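Local atomic coordinates of tudor and KH domain-containing protein homolog (Drosophila melanogaster, PDB entry 5YGB), a protein that likely recruits Piwi proteins such as AGO3 and piwi to the piRNA biogenesis machinery, seen here as its extended Tudor domain, and so takes part in transposon repression. Residues 4-9 against 161-166; 75-80 against 176-181; 125-130 against 168-173; 148-153 against 207-212. The protein carries 1 engineered substitution. All blocks are in the same frame, centred on the assembly; numbering follows the deposited sequence.

Contact 1 of 4, residues 4-9 against 161-166; sequences PMEVYV and KLIARV
Met5 pairs with Ala164 and Val7 with Leu162 where strands 5-12 and 162-171, the first and last of a five-stranded sheet, run antiparallel and close it on itself, in the order expected of the OB-fold part of an extended Tudor domain. Each pair exchanges two backbone hydrogen bonds, among them Ala164 N to Met5 O at 2.8 Å and Leu162 N to Val7 O at 2.9 Å. The strand axes meet at 113°, a strong local twist. Between these pairs, Glu6 and Ile163 form a non-hydrogen-bonded pair.

One face, carrying Met5, Val7, Leu162 and Ala164, is apolar. Val7 CG2, seated between its backbone N and carbonyl carbon, rests 3.9 Å from Ala164 CB. The extended Met5 chain brings CE to Val166 CG2, also at 3.9 Å.

The charged pair forms on the Glu6 side, where Ile163 CD1 adds an apolar patch against Glu6 CG. Lys161, bent at chi3 (65°), brings NZ to 3.3 Å from Glu6 OE2, a salt bridge whose hydrogen bond is weak. An alanine at Glu6 would probably leave the Lys161 ammonium without this charged mate. A water donates to Glu6 OE1 (2.7 Å) and accepts from Lys161 NZ (3.0 Å).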
loop_
_atom_site.group_PDB
_atom_site.type_symbol
_atom_site.label_atom_id
_atom_site.label_comp_id
_atom_site.label_asym_id
_atom_site.label_seq_id
_atom_site.Cartn_x
_atom_site.Cartn_y
_atom_site.Cartn_z
ATOM N N PRO A 4 -0.612 -21.318 -0.511
ATOM C CA PRO A 4 0.091 -20.290 -1.285
ATOM C C PRO A 4 -0.904 -19.453 -2.075
ATOM O O PRO A 4 -1.992 -19.922 -2.417
ATOM C CB PRO A 4 0.996 -21.098 -2.219
ATOM C CG PRO A 4 0.303 -22.434 -2.337
ATOM C CD PRO A 4 -0.293 -22.677 -0.977
ATOM N N MET A 5 -0.535 -18.212 -2.362
ATOM C CA MET A 5 -1.407 -17.322 -3.116
ATOM C C MET A 5 -0.582 -16.492 -4.087
ATOM O O MET A 5 0.543 -16.094 -3.774
ATOM C CB MET A 5 -2.213 -16.422 -2.169
ATOM C CG MET A 5 -1.368 -15.667 -1.163
ATOM S SD MET A 5 -2.311 -14.931 0.217
ATOM C CE MET A 5 -0.956 -14.252 1.185
ATOM N N GLU A 6 -1.139 -16.238 -5.266
ATOM C CA GLU A 6 -0.495 -15.373 -6.255
ATOM C C GLU A 6 -0.722 -13.926 -5.865
ATOM O O GLU A 6 -1.852 -13.527 -5.602
ATOM C CB GLU A 6 -1.039 -15.634 -7.668
ATOM C CG GLU A 6 -0.864 -17.068 -8.170
ATOM C CD GLU A 6 -1.241 -17.217 -9.627
ATOM O OE1 GLU A 6 -2.150 -16.496 -10.087
ATOM O OE2 GLU A 6 -0.623 -18.056 -10.317
ATOM N N VAL A 7 0.353 -13.146 -5.804
ATOM C CA VAL A 7 0.251 -11.744 -5.394
ATOM C C VAL A 7 1.123 -10.818 -6.227
ATOM O O VAL A 7 2.069 -11.250 -6.901
ATOM C CB VAL A 7 0.658 -11.539 -3.909
ATOM C CG1 VAL A 7 -0.174 -12.416 -2.967
ATOM C CG2 VAL A 7 2.164 -11.768 -3.725
ATOM N N TYR A 8 0.794 -9.534 -6.169
ATOM C CA TYR A 8 1.711 -8.475 -6.574
ATOM C C TYR A 8 2.167 -7.744 -5.333
ATOM O O TYR A 8 1.353 -7.499 -4.446
ATOM C CB TYR A 8 1.041 -7.447 -7.480
ATOM C CG TYR A 8 0.459 -7.948 -8.774
ATOM C CD1 TYR A 8 1.240 -8.640 -9.693
ATOM C CD2 TYR A 8 -0.862 -7.692 -9.095
ATOM C CE1 TYR A 8 0.715 -9.077 -10.877
ATOM C CE2 TYR A 8 -1.403 -8.124 -10.294
ATOM C CZ TYR A 8 -0.604 -8.815 -11.176
ATOM O OH TYR A 8 -1.133 -9.256 -12.367
ATOM N N VAL A 9 3.428 -7.333 -5.284
ATOM C CA VAL A 9 3.860 -6.358 -4.282
ATOM C C VAL A 9 3.584 -4.967 -4.857
ATOM O O VAL A 9 4.132 -4.593 -5.896
ATOM C CB VAL A 9 5.333 -6.538 -3.922
ATOM C CG1 VAL A 9 5.798 -5.382 -3.057
ATOM C CG2 VAL A 9 5.519 -7.864 -3.205
ATOM N N LYS A 161 4.151 -11.129 -10.897
ATOM C CA LYS A 161 3.569 -12.172 -10.070
ATOM C C LYS A 161 4.590 -12.822 -9.147
ATOM O O LYS A 161 5.678 -13.223 -9.573
ATOM C CB LYS A 161 2.910 -13.252 -10.927
ATOM C CG LYS A 161 2.554 -14.486 -10.114
ATOM C CD LYS A 161 1.595 -15.402 -10.840
ATOM C CE LYS A 161 2.224 -15.972 -12.072
ATOM N NZ LYS A 161 1.241 -16.837 -12.785
ATOM N N LEU A 162 4.225 -12.917 -7.873
ATOM C CA LEU A 162 4.974 -13.664 -6.874
ATOM C C LEU A 162 4.036 -14.666 -6.222
ATOM O O LEU A 162 2.816 -14.490 -6.254
ATOM C CB LEU A 162 5.562 -12.736 -5.801
ATOM C CG LEU A 162 6.521 -11.658 -6.283
ATOM C CD1 LEU A 162 6.943 -10.794 -5.101
ATOM C CD2 LEU A 162 7.742 -12.264 -6.951
ATOM N N ILE A 163 4.601 -15.708 -5.623
ATOM C CA ILE A 163 3.837 -16.650 -4.811
ATOM C C ILE A 163 4.135 -16.364 -3.350
ATOM O O ILE A 163 5.292 -16.427 -2.926
ATOM C CB ILE A 163 4.186 -18.120 -5.120
ATOM C CG1 ILE A 163 4.001 -18.422 -6.606
ATOM C CG2 ILE A 163 3.344 -19.055 -4.258
ATOM C CD1 ILE A 163 2.608 -18.109 -7.131
ATOM N N ALA A 164 3.095 -16.030 -2.591
ATOM C CA ALA A 164 3.231 -15.702 -1.178
ATOM C C ALA A 164 2.603 -16.775 -0.311
ATOM O O ALA A 164 1.626 -17.412 -0.708
ATOM C CB ALA A 164 2.590 -14.356 -0.878
ATOM N N ARG A 165 3.161 -16.978 0.873
ATOM C CA ARG A 165 2.529 -17.849 1.852
ATOM C C ARG A 165 2.674 -17.231 3.237
ATOM O O ARG A 165 3.764 -16.835 3.645
ATOM C CB ARG A 165 3.135 -19.248 1.821
ATOM C CG ARG A 165 2.466 -20.201 2.800
ATOM C CD ARG A 165 3.180 -21.547 2.871
ATOM N NE ARG A 165 2.981 -22.350 1.668
ATOM C CZ ARG A 165 3.412 -23.600 1.529
ATOM N NH1 ARG A 165 4.067 -24.190 2.521
ATOM N NH2 ARG A 165 3.186 -24.262 0.401
ATOM N N VAL A 166 1.567 -17.136 3.961
ATOM C CA VAL A 166 1.623 -16.629 5.325
ATOM C C VAL A 166 2.162 -17.726 6.231
ATOM O O VAL A 166 1.596 -18.821 6.280
ATOM C CB VAL A 166 0.240 -16.168 5.810
ATOM C CG1 VAL A 166 0.297 -15.747 7.274
ATOM C CG2 VAL A 166 -0.271 -15.021 4.946
HETATM O O HOH W 1 -1.478 -15.710 -12.557
#

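Contact 2 of 4, residues 75-80 against 176-181; sequences EIVDIM and TTAVSA
Glu75 sends its carboxylate straight at the loop carrying Ser180 because CG stands anti to the backbone N (chi1 173°) and the chain stays extended beyond it. Ser180 answers with OG likewise placed anti to its own N (chi1 174°), which brings the hydroxyl in front of the acid. The result is a two-pronged grip: Ser180 OG donates to Glu75 OE1 at 2.7 Å, and Ala181 N donates to Glu75 OE2 at 2.8 Å with an N-H...O angle of 171°. Both donors come to the syn side of their oxygen and only slightly out of the carboxylate plane, so the pair of bonds fixes the turn of the buried carboxylate. Ser180 OG is also hydrogen-bonded to Ala182 N, a second bond that positions the hydroxyl.

Beside this polar end the contact is van der Waals packing of methyls against side chains and backbone carbonyls. Val77 lays CG1 against the carbonyl of Val179, 3.5 Å from its O. The methyl of Ala178 fits against the strand where Val77 and Asp78 both face Asp92 in a classic beta bulge: Ala178 CB lies 3.7 Å from Val77 O, 4.0 Å from Val77 CG2 and 3.9 Å from Asp78 CB.

Strand 70-81 sits in the antiparallel Tudor sheet between strands 60-65 and 89-95, and Glu75 touches Ile60 and Tyr94, one on each neighbour. The loop that meets it connects strands 162-171 and 188-195 of the OB-fold sheet, so the contact ties the two halves of the extended Tudor domain together.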
loop_
_atom_site.group_PDB
_atom_site.type_symbol
_atom_site.label_atom_id
_atom_site.label_comp_id
_atom_site.label_asym_id
_atom_site.label_seq_id
_atom_site.Cartn_x
_atom_site.Cartn_y
_atom_site.Cartn_z
ATOM N N GLU A 75 -7.990 6.509 2.434
ATOM C CA GLU A 75 -8.441 6.719 3.800
ATOM C C GLU A 75 -7.725 7.932 4.386
ATOM O O GLU A 75 -6.496 8.030 4.320
ATOM C CB GLU A 75 -8.165 5.457 4.630
ATOM C CG GLU A 75 -8.433 5.593 6.118
ATOM C CD GLU A 75 -7.964 4.389 6.912
ATOM O OE1 GLU A 75 -7.465 3.410 6.314
ATOM O OE2 GLU A 75 -8.104 4.424 8.146
ATOM N N ILE A 76 -8.478 8.870 4.946
ATOM C CA ILE A 76 -7.847 9.992 5.632
ATOM C C ILE A 76 -7.265 9.512 6.960
ATOM O O ILE A 76 -7.989 9.003 7.833
ATOM C CB ILE A 76 -8.844 11.138 5.864
ATOM C CG1 ILE A 76 -9.379 11.656 4.522
ATOM C CG2 ILE A 76 -8.186 12.275 6.682
ATOM C CD1 ILE A 76 -10.309 12.857 4.641
ATOM N N VAL A 77 -5.950 9.632 7.116
ATOM C CA VAL A 77 -5.352 9.198 8.372
ATOM C C VAL A 77 -4.892 10.369 9.237
ATOM O O VAL A 77 -4.638 10.181 10.428
ATOM C CB VAL A 77 -4.191 8.216 8.140
ATOM C CG1 VAL A 77 -4.719 6.958 7.441
ATOM C CG2 VAL A 77 -3.098 8.855 7.338
ATOM N N ASP A 78 -4.814 11.572 8.669
ATOM C CA ASP A 78 -4.477 12.756 9.460
ATOM C C ASP A 78 -4.868 13.996 8.676
ATOM O O ASP A 78 -4.955 13.967 7.443
ATOM C CB ASP A 78 -2.975 12.778 9.820
ATOM C CG ASP A 78 -2.681 13.506 11.131
ATOM O OD1 ASP A 78 -3.595 14.121 11.722
ATOM O OD2 ASP A 78 -1.509 13.448 11.570
ATOM N N ILE A 79 -5.121 15.078 9.401
ATOM C CA ILE A 79 -5.461 16.370 8.826
ATOM C C ILE A 79 -4.717 17.435 9.613
ATOM O O ILE A 79 -4.743 17.428 10.843
ATOM C CB ILE A 79 -6.979 16.652 8.887
ATOM C CG1 ILE A 79 -7.785 15.566 8.168
ATOM C CG2 ILE A 79 -7.292 18.027 8.309
ATOM C CD1 ILE A 79 -9.274 15.727 8.362
ATOM N N MET A 80 -4.049 18.348 8.920
ATOM C CA MET A 80 -3.277 19.382 9.599
ATOM C C MET A 80 -3.362 20.679 8.818
ATOM O O MET A 80 -3.672 20.670 7.627
ATOM C CB MET A 80 -1.829 18.939 9.755
ATOM C CG MET A 80 -1.205 18.491 8.463
ATOM S SD MET A 80 -0.402 16.900 8.681
ATOM C CE MET A 80 -1.813 15.819 8.637
ATOM N N THR A 176 4.428 5.454 15.287
ATOM C CA THR A 176 5.072 6.734 15.563
ATOM C C THR A 176 4.620 7.773 14.544
ATOM O O THR A 176 4.996 8.943 14.618
ATOM C CB THR A 176 6.606 6.622 15.530
ATOM O OG1 THR A 176 7.033 6.253 14.211
ATOM C CG2 THR A 176 7.088 5.582 16.535
ATOM N N THR A 177 3.821 7.321 13.584
ATOM C CA THR A 177 3.262 8.181 12.549
ATOM C C THR A 177 1.797 7.813 12.335
ATOM O O THR A 177 1.327 6.805 12.855
ATOM C CB THR A 177 4.020 8.048 11.216
ATOM O OG1 THR A 177 3.847 6.724 10.695
ATOM C CG2 THR A 177 5.509 8.326 11.404
ATOM N N ALA A 178 1.075 8.628 11.574
ATOM C CA ALA A 178 -0.325 8.336 11.292
ATOM C C ALA A 178 -0.449 7.146 10.352
ATOM O O ALA A 178 0.210 7.091 9.311
ATOM C CB ALA A 178 -1.016 9.556 10.699
ATOM N N VAL A 179 -1.300 6.197 10.724
ATOM C CA VAL A 179 -1.489 4.984 9.933
ATOM C C VAL A 179 -2.972 4.673 9.790
ATOM O O VAL A 179 -3.812 5.325 10.403
ATOM C CB VAL A 179 -0.776 3.772 10.566
ATOM C CG1 VAL A 179 0.739 3.921 10.450
ATOM C CG2 VAL A 179 -1.207 3.605 12.010
ATOM N N SER A 180 -3.279 3.671 8.978
ATOM C CA SER A 180 -4.654 3.245 8.758
ATOM C C SER A 180 -5.373 2.835 10.047
ATOM O O SER A 180 -4.748 2.336 10.996
ATOM C CB SER A 180 -4.678 2.077 7.776
ATOM O OG SER A 180 -5.989 1.569 7.661
ATOM N N ALA A 181 -6.687 3.018 10.073
ATOM C CA ALA A 181 -7.479 2.546 11.204
ATOM C C ALA A 181 -7.421 1.023 11.289
ATOM O O ALA A 181 -7.674 0.445 12.343
ATOM C CB ALA A 181 -8.916 3.016 11.089
#

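Contact 3 of 4, residues 125-130 against 168-173; sequences ECFLAN and TYKERP
In the OB-fold half of the extended Tudor domain, Phe127 and Lys170 meet between two strands that are not direct neighbours, their axes 8.6 Å apart at closest approach. The aliphatic end of Lys170 lies flat on one face of the ring: CE stands 3.4 Å from the Phe127 centroid, only 5° off the normal, as a CH-pi contact. NZ follows over the same face at 4.3 Å from that centroid, giving a cation-pi interaction. Lys170 CG touches Phe127 CE1 at 3.5 Å, and the bend at chi3 (69°) then carries CE over the ring centre. Thr168 CG2 approaches Phe127 CZ at 3.7 Å and also packs against the methyl of Ala129.

Swapping Phe127 for an alanine would probably leave the Lys170 chain without its aromatic platform and open a gap beside Thr168.

The polar component is a salt bridge. Arg172 NH2 points in the guanidinium plane at Glu125 OE1 (3.2 Å) but arrives from above the carboxylate, the two planes being 65° apart. A water spans the other branches, donating to Glu125 OE2 at 2.8 Å and accepting weakly from Arg172 NE. Arg172 NH1 is hydrogen-bonded to Thr187 OG1.

Strand 188-195 runs between strands 124-128 and 162-171 in the sheet; its Leu189 touches Glu125, Phe127 and Arg172, while strand 17-22 flanks 124-128 on the other side.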
loop_
_atom_site.group_PDB
_atom_site.type_symbol
_atom_site.label_atom_id
_atom_site.label_comp_id
_atom_site.label_asym_id
_atom_site.label_seq_id
_atom_site.Cartn_x
_atom_site.Cartn_y
_atom_site.Cartn_z
ATOM N N GLU A 125 -0.820 -5.095 4.326
ATOM C CA GLU A 125 0.513 -4.847 4.855
ATOM C C GLU A 125 1.106 -6.139 5.418
ATOM O O GLU A 125 0.441 -6.855 6.165
ATOM C CB GLU A 125 0.484 -3.760 5.941
ATOM C CG GLU A 125 1.852 -3.211 6.270
ATOM C CD GLU A 125 1.860 -2.312 7.486
ATOM O OE1 GLU A 125 0.788 -1.768 7.838
ATOM O OE2 GLU A 125 2.939 -2.155 8.089
ATOM N N CYS A 126 2.354 -6.420 5.053
ATOM C CA CYS A 126 3.057 -7.645 5.442
ATOM C C CYS A 126 4.477 -7.319 5.830
ATOM O O CYS A 126 4.980 -6.229 5.556
ATOM C CB CYS A 126 3.120 -8.653 4.292
ATOM S SG CYS A 126 1.562 -9.222 3.608
ATOM N N PHE A 127 5.138 -8.296 6.443
ATOM C CA PHE A 127 6.592 -8.288 6.538
ATOM C C PHE A 127 7.151 -9.580 5.948
ATOM O O PHE A 127 6.435 -10.576 5.822
ATOM C CB PHE A 127 7.052 -8.076 8.003
ATOM C CG PHE A 127 6.786 -9.244 8.937
ATOM C CD1 PHE A 127 5.545 -9.401 9.539
ATOM C CD2 PHE A 127 7.797 -10.135 9.263
ATOM C CE1 PHE A 127 5.304 -10.445 10.421
ATOM C CE2 PHE A 127 7.558 -11.179 10.146
ATOM C CZ PHE A 127 6.309 -11.328 10.723
ATOM N N LEU A 128 8.416 -9.543 5.550
ATOM C CA LEU A 128 9.075 -10.733 5.029
ATOM C C LEU A 128 9.535 -11.571 6.207
ATOM O O LEU A 128 10.330 -11.109 7.014
ATOM C CB LEU A 128 10.262 -10.367 4.132
ATOM C CG LEU A 128 10.877 -11.500 3.307
ATOM C CD1 LEU A 128 9.866 -11.983 2.267
ATOM C CD2 LEU A 128 12.171 -11.027 2.647
ATOM N N ALA A 129 9.018 -12.790 6.322
ATOM C CA ALA A 129 9.366 -13.650 7.455
ATOM C C ALA A 129 10.833 -14.079 7.450
ATOM O O ALA A 129 11.467 -14.188 6.400
ATOM C CB ALA A 129 8.468 -14.873 7.467
ATOM N N ASN A 130 11.357 -14.293 8.654
ATOM C CA ASN A 130 12.657 -14.943 8.874
ATOM C C ASN A 130 13.876 -14.139 8.425
ATOM O O ASN A 130 14.942 -14.711 8.177
ATOM C CB ASN A 130 12.669 -16.321 8.201
ATOM C CG ASN A 130 11.551 -17.226 8.704
ATOM O OD1 ASN A 130 11.337 -17.347 9.914
ATOM N ND2 ASN A 130 10.833 -17.856 7.783
ATOM N N THR A 168 3.659 -16.793 9.536
ATOM C CA THR A 168 3.713 -16.301 10.913
ATOM C C THR A 168 2.966 -14.972 11.005
ATOM O O THR A 168 2.557 -14.419 9.988
ATOM C CB THR A 168 5.177 -16.125 11.401
ATOM O OG1 THR A 168 5.203 -15.896 12.821
ATOM C CG2 THR A 168 5.847 -14.961 10.681
ATOM N N TYR A 169 2.791 -14.482 12.230
ATOM C CA TYR A 169 2.197 -13.174 12.519
ATOM C C TYR A 169 3.012 -12.462 13.581
ATOM O O TYR A 169 3.596 -13.113 14.454
ATOM C CB TYR A 169 0.751 -13.286 13.031
ATOM C CG TYR A 169 -0.257 -13.727 12.006
ATOM C CD1 TYR A 169 -0.841 -12.812 11.140
ATOM C CD2 TYR A 169 -0.626 -15.060 11.908
ATOM C CE1 TYR A 169 -1.763 -13.219 10.189
ATOM C CE2 TYR A 169 -1.539 -15.474 10.965
ATOM C CZ TYR A 169 -2.105 -14.556 10.114
ATOM O OH TYR A 169 -3.008 -14.986 9.184
ATOM N N LYS A 170 3.032 -11.134 13.531
ATOM C CA LYS A 170 3.664 -10.355 14.585
ATOM C C LYS A 170 2.723 -9.248 15.016
ATOM O O LYS A 170 1.993 -8.682 14.209
ATOM C CB LYS A 170 5.015 -9.780 14.136
ATOM C CG LYS A 170 4.938 -8.482 13.353
ATOM C CD LYS A 170 6.255 -7.711 13.399
ATOM C CE LYS A 170 7.348 -8.420 12.615
ATOM N NZ LYS A 170 8.566 -7.570 12.421
ATOM N N GLU A 171 2.716 -8.973 16.310
ATOM C CA GLU A 171 1.921 -7.890 16.846
ATOM C C GLU A 171 2.450 -6.580 16.300
ATOM O O GLU A 171 3.657 -6.345 16.301
ATOM C CB GLU A 171 1.973 -7.898 18.374
ATOM C CG GLU A 171 0.707 -7.419 19.037
ATOM C CD GLU A 171 0.858 -7.291 20.534
ATOM O OE1 GLU A 171 2.011 -7.258 21.018
ATOM O OE2 GLU A 171 -0.176 -7.242 21.227
ATOM N N ARG A 172 1.551 -5.734 15.813
ATOM C CA ARG A 172 1.952 -4.415 15.359
ATOM C C ARG A 172 2.510 -3.610 16.520
ATOM O O ARG A 172 1.922 -3.578 17.600
ATOM C CB ARG A 172 0.775 -3.674 14.728
ATOM C CG ARG A 172 0.643 -3.902 13.239
ATOM C CD ARG A 172 -0.333 -2.917 12.619
ATOM N NE ARG A 172 -0.384 -3.043 11.163
ATOM C CZ ARG A 172 -1.188 -3.876 10.509
ATOM N NH1 ARG A 172 -2.011 -4.670 11.174
ATOM N NH2 ARG A 172 -1.165 -3.915 9.185
ATOM N N PRO A 173 3.658 -2.960 16.300
ATOM C CA PRO A 173 4.240 -2.075 17.310
ATOM C C PRO A 173 3.405 -0.809 17.469
ATOM O O PRO A 173 2.476 -0.576 16.691
ATOM C CB PRO A 173 5.624 -1.759 16.738
ATOM C CG PRO A 173 5.444 -1.883 15.269
ATOM C CD PRO A 173 4.473 -3.008 15.074
HETATM O O HOH W 2 2.407 -1.951 10.853
#

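Contact 4 of 4, residues 148-153 against 207-212; sequences AKFEEL and DLMITQ
Leu208 and Met209 of helix 205-211 face Leu153 and Phe150 of helix 144-154, with the local axes 11.0 Å apart and their directions 142° apart, so the helices run roughly antiparallel at a marked angle. Leu208 comes first along the second segment and makes a light contact: its CB lies 4.3 Å from Leu153 CD1.

Met209 carries most of the packing. Its CG stands beside the backbone N, anti to the carbonyl carbon, and rests 3.9 Å from Leu153 CD1. The chain then turns at chi3 (65°), with the sulfur lying 3.8 Å from Phe150 CD1. Met209 SD is 5.1 Å from the centroid of the Phe150 ring and approaches it obliquely, 73° off the normal. Two conformers are modelled for Met209, so the sulfur's position holds for the one described and is less certain than the CG contact. Phe150 meets a second ring, that of Phe18, and touches Val12 of strand 5-12.

Within the second helix, Thr211 OG1 donates to Asp207 O at 2.8 Å. At Gln212 the chain leaves helical geometry, and its extended side chain runs at about a right angle to that of Lys149. The hydrogen bond from Lys149 NZ to Gln212 OE1, at 3.5 Å, is weak and lies toward the solvent side, at the exposed Gln212.

Together these make a small helix-helix interface with a Met-aromatic contact, in which helix 144-154, placed in sequence between strands 124-128 and 162-171 as in OB folds, is met by the last helix of this chain, 205-211.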
loop_
_atom_site.group_PDB
_atom_site.type_symbol
_atom_site.label_atom_id
_atom_site.label_comp_id
_atom_site.label_asym_id
_atom_site.label_seq_id
_atom_site.Cartn_x
_atom_site.Cartn_y
_atom_site.Cartn_z
ATOM N N ALA A 148 16.472 -1.389 -1.641
ATOM C CA ALA A 148 16.554 -1.412 -3.099
ATOM C C ALA A 148 16.553 -2.836 -3.651
ATOM O O ALA A 148 15.861 -3.127 -4.630
ATOM C CB ALA A 148 17.800 -0.658 -3.568
ATOM N N LYS A 149 17.315 -3.727 -3.026
ATOM C CA LYS A 149 17.357 -5.106 -3.488
ATOM C C LYS A 149 15.973 -5.746 -3.378
ATOM O O LYS A 149 15.549 -6.468 -4.278
ATOM C CB LYS A 149 18.385 -5.918 -2.693
ATOM C CG LYS A 149 18.502 -7.369 -3.131
ATOM C CD LYS A 149 18.951 -7.489 -4.576
ATOM C CE LYS A 149 19.167 -8.944 -4.969
ATOM N NZ LYS A 149 19.805 -9.081 -6.311
ATOM N N PHE A 150 15.273 -5.471 -2.284
ATOM C CA PHE A 150 13.934 -6.019 -2.110
ATOM C C PHE A 150 12.960 -5.444 -3.156
ATOM O O PHE A 150 12.125 -6.167 -3.707
ATOM C CB PHE A 150 13.434 -5.757 -0.683
ATOM C CG PHE A 150 12.102 -6.375 -0.386
ATOM C CD1 PHE A 150 11.981 -7.749 -0.237
ATOM C CD2 PHE A 150 10.968 -5.587 -0.274
ATOM C CE1 PHE A 150 10.746 -8.335 0.041
ATOM C CE2 PHE A 150 9.722 -6.166 -0.010
ATOM C CZ PHE A 150 9.614 -7.545 0.153
ATOM N N GLU A 151 13.061 -4.151 -3.435
ATOM C CA GLU A 151 12.259 -3.544 -4.494
ATOM C C GLU A 151 12.539 -4.200 -5.841
ATOM O O GLU A 151 11.616 -4.434 -6.621
ATOM C CB GLU A 151 12.527 -2.040 -4.571
ATOM C CG GLU A 151 11.956 -1.282 -3.379
ATOM C CD GLU A 151 12.353 0.180 -3.348
ATOM O OE1 GLU A 151 13.471 0.505 -3.794
ATOM O OE2 GLU A 151 11.544 0.999 -2.869
ATOM N N GLU A 152 13.810 -4.492 -6.111
ATOM C CA GLU A 152 14.206 -5.154 -7.354
ATOM C C GLU A 152 13.663 -6.574 -7.460
ATOM O O GLU A 152 13.117 -6.961 -8.501
ATOM C CB GLU A 152 15.734 -5.191 -7.470
ATOM C CG GLU A 152 16.395 -3.832 -7.651
ATOM C CD GLU A 152 17.913 -3.928 -7.706
ATOM O OE1 GLU A 152 18.571 -3.669 -6.672
ATOM O OE2 GLU A 152 18.450 -4.266 -8.783
ATOM N N LEU A 153 13.825 -7.362 -6.402
ATOM C CA LEU A 153 13.391 -8.752 -6.438
ATOM C C LEU A 153 11.868 -8.865 -6.551
ATOM O O LEU A 153 11.342 -9.790 -7.177
ATOM C CB LEU A 153 13.876 -9.497 -5.198
ATOM C CG LEU A 153 15.396 -9.679 -5.091
ATOM C CD1 LEU A 153 15.774 -10.322 -3.759
ATOM C CD2 LEU A 153 15.928 -10.497 -6.265
ATOM N N ASP A 207 15.719 -15.999 1.335
ATOM C CA ASP A 207 16.974 -16.730 1.227
ATOM C C ASP A 207 17.910 -16.074 0.219
ATOM O O ASP A 207 19.132 -16.093 0.414
ATOM C CB ASP A 207 16.711 -18.193 0.872
ATOM C CG ASP A 207 16.187 -18.988 2.059
ATOM O OD1 ASP A 207 16.425 -18.562 3.207
ATOM O OD2 ASP A 207 15.532 -20.028 1.850
ATOM N N LEU A 208 17.365 -15.487 -0.841
ATOM C CA LEU A 208 18.188 -14.712 -1.765
ATOM C C LEU A 208 18.820 -13.508 -1.058
ATOM O O LEU A 208 20.010 -13.236 -1.231
ATOM C CB LEU A 208 17.364 -14.253 -2.965
ATOM C CG LEU A 208 16.983 -15.346 -3.955
ATOM C CD1 LEU A 208 15.981 -14.810 -4.967
ATOM C CD2 LEU A 208 18.225 -15.880 -4.665
ATOM N N MET A 209 18.042 -12.797 -0.250
ATOM C CA MET A 209 18.589 -11.639 0.442
ATOM C C MET A 209 19.655 -12.031 1.463
ATOM O O MET A 209 20.676 -11.361 1.560
ATOM C CB MET A 209 17.479 -10.840 1.110
ATOM C CG MET A 209 16.543 -10.184 0.106
ATOM S SD MET A 209 15.414 -9.010 0.865
ATOM C CE MET A 209 16.540 -7.737 1.450
ATOM N N ILE A 210 19.441 -13.125 2.191
ATOM C CA ILE A 210 20.408 -13.582 3.180
ATOM C C ILE A 210 21.687 -14.066 2.506
ATOM O O ILE A 210 22.783 -13.650 2.881
ATOM C CB ILE A 210 19.822 -14.713 4.058
ATOM C CG1 ILE A 210 18.698 -14.154 4.932
ATOM C CG2 ILE A 210 20.905 -15.316 4.944
ATOM C CD1 ILE A 210 17.863 -15.225 5.641
ATOM N N THR A 211 21.567 -14.933 1.507
ATOM C CA THR A 211 22.762 -15.518 0.894
ATOM C C THR A 211 23.576 -14.494 0.112
ATOM O O THR A 211 24.754 -14.721 -0.154
ATOM C CB THR A 211 22.426 -16.685 -0.056
ATOM O OG1 THR A 211 21.489 -16.256 -1.055
ATOM C CG2 THR A 211 21.849 -17.865 0.715
ATOM N N GLN A 212 22.962 -13.374 -0.255
ATOM C CA GLN A 212 23.666 -12.350 -1.021
ATOM C C GLN A 212 24.040 -11.120 -0.185
ATOM O O GLN A 212 24.497 -10.112 -0.722
ATOM C CB GLN A 212 22.826 -11.953 -2.240
ATOM C CG GLN A 212 22.659 -13.118 -3.210
ATOM C CD GLN A 212 21.821 -12.794 -4.432
ATOM O OE1 GLN A 212 21.669 -11.635 -4.816
ATOM N NE2 GLN A 212 21.282 -13.829 -5.060
#

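In the fold
Each contact has a buried part (Val7, Leu162 and Ala164 in contact 1, Glu75 and Val77 in contact 2, Phe127 in contact 3, Phe150 and Met209 in contact 4), while Lys161 and Gln212 are exposed. Contacts 1 and 3 share strand 162-171, one by backbone pairing, the other by side chains crossing past the intervening strand; each has a water-bridged salt bridge. Contact 4, mainly apolar, abuts contact 3 through Leu128, whose CD2 packs on Phe150 and Met209. Contact 2 lies about 17 Å from contacts 1 and 4 (nearest atoms), though its loop follows directly on the segment of contact 3; it alone joins the Tudor sheet to the other half, through a buried carboxylate held by two neutral donors.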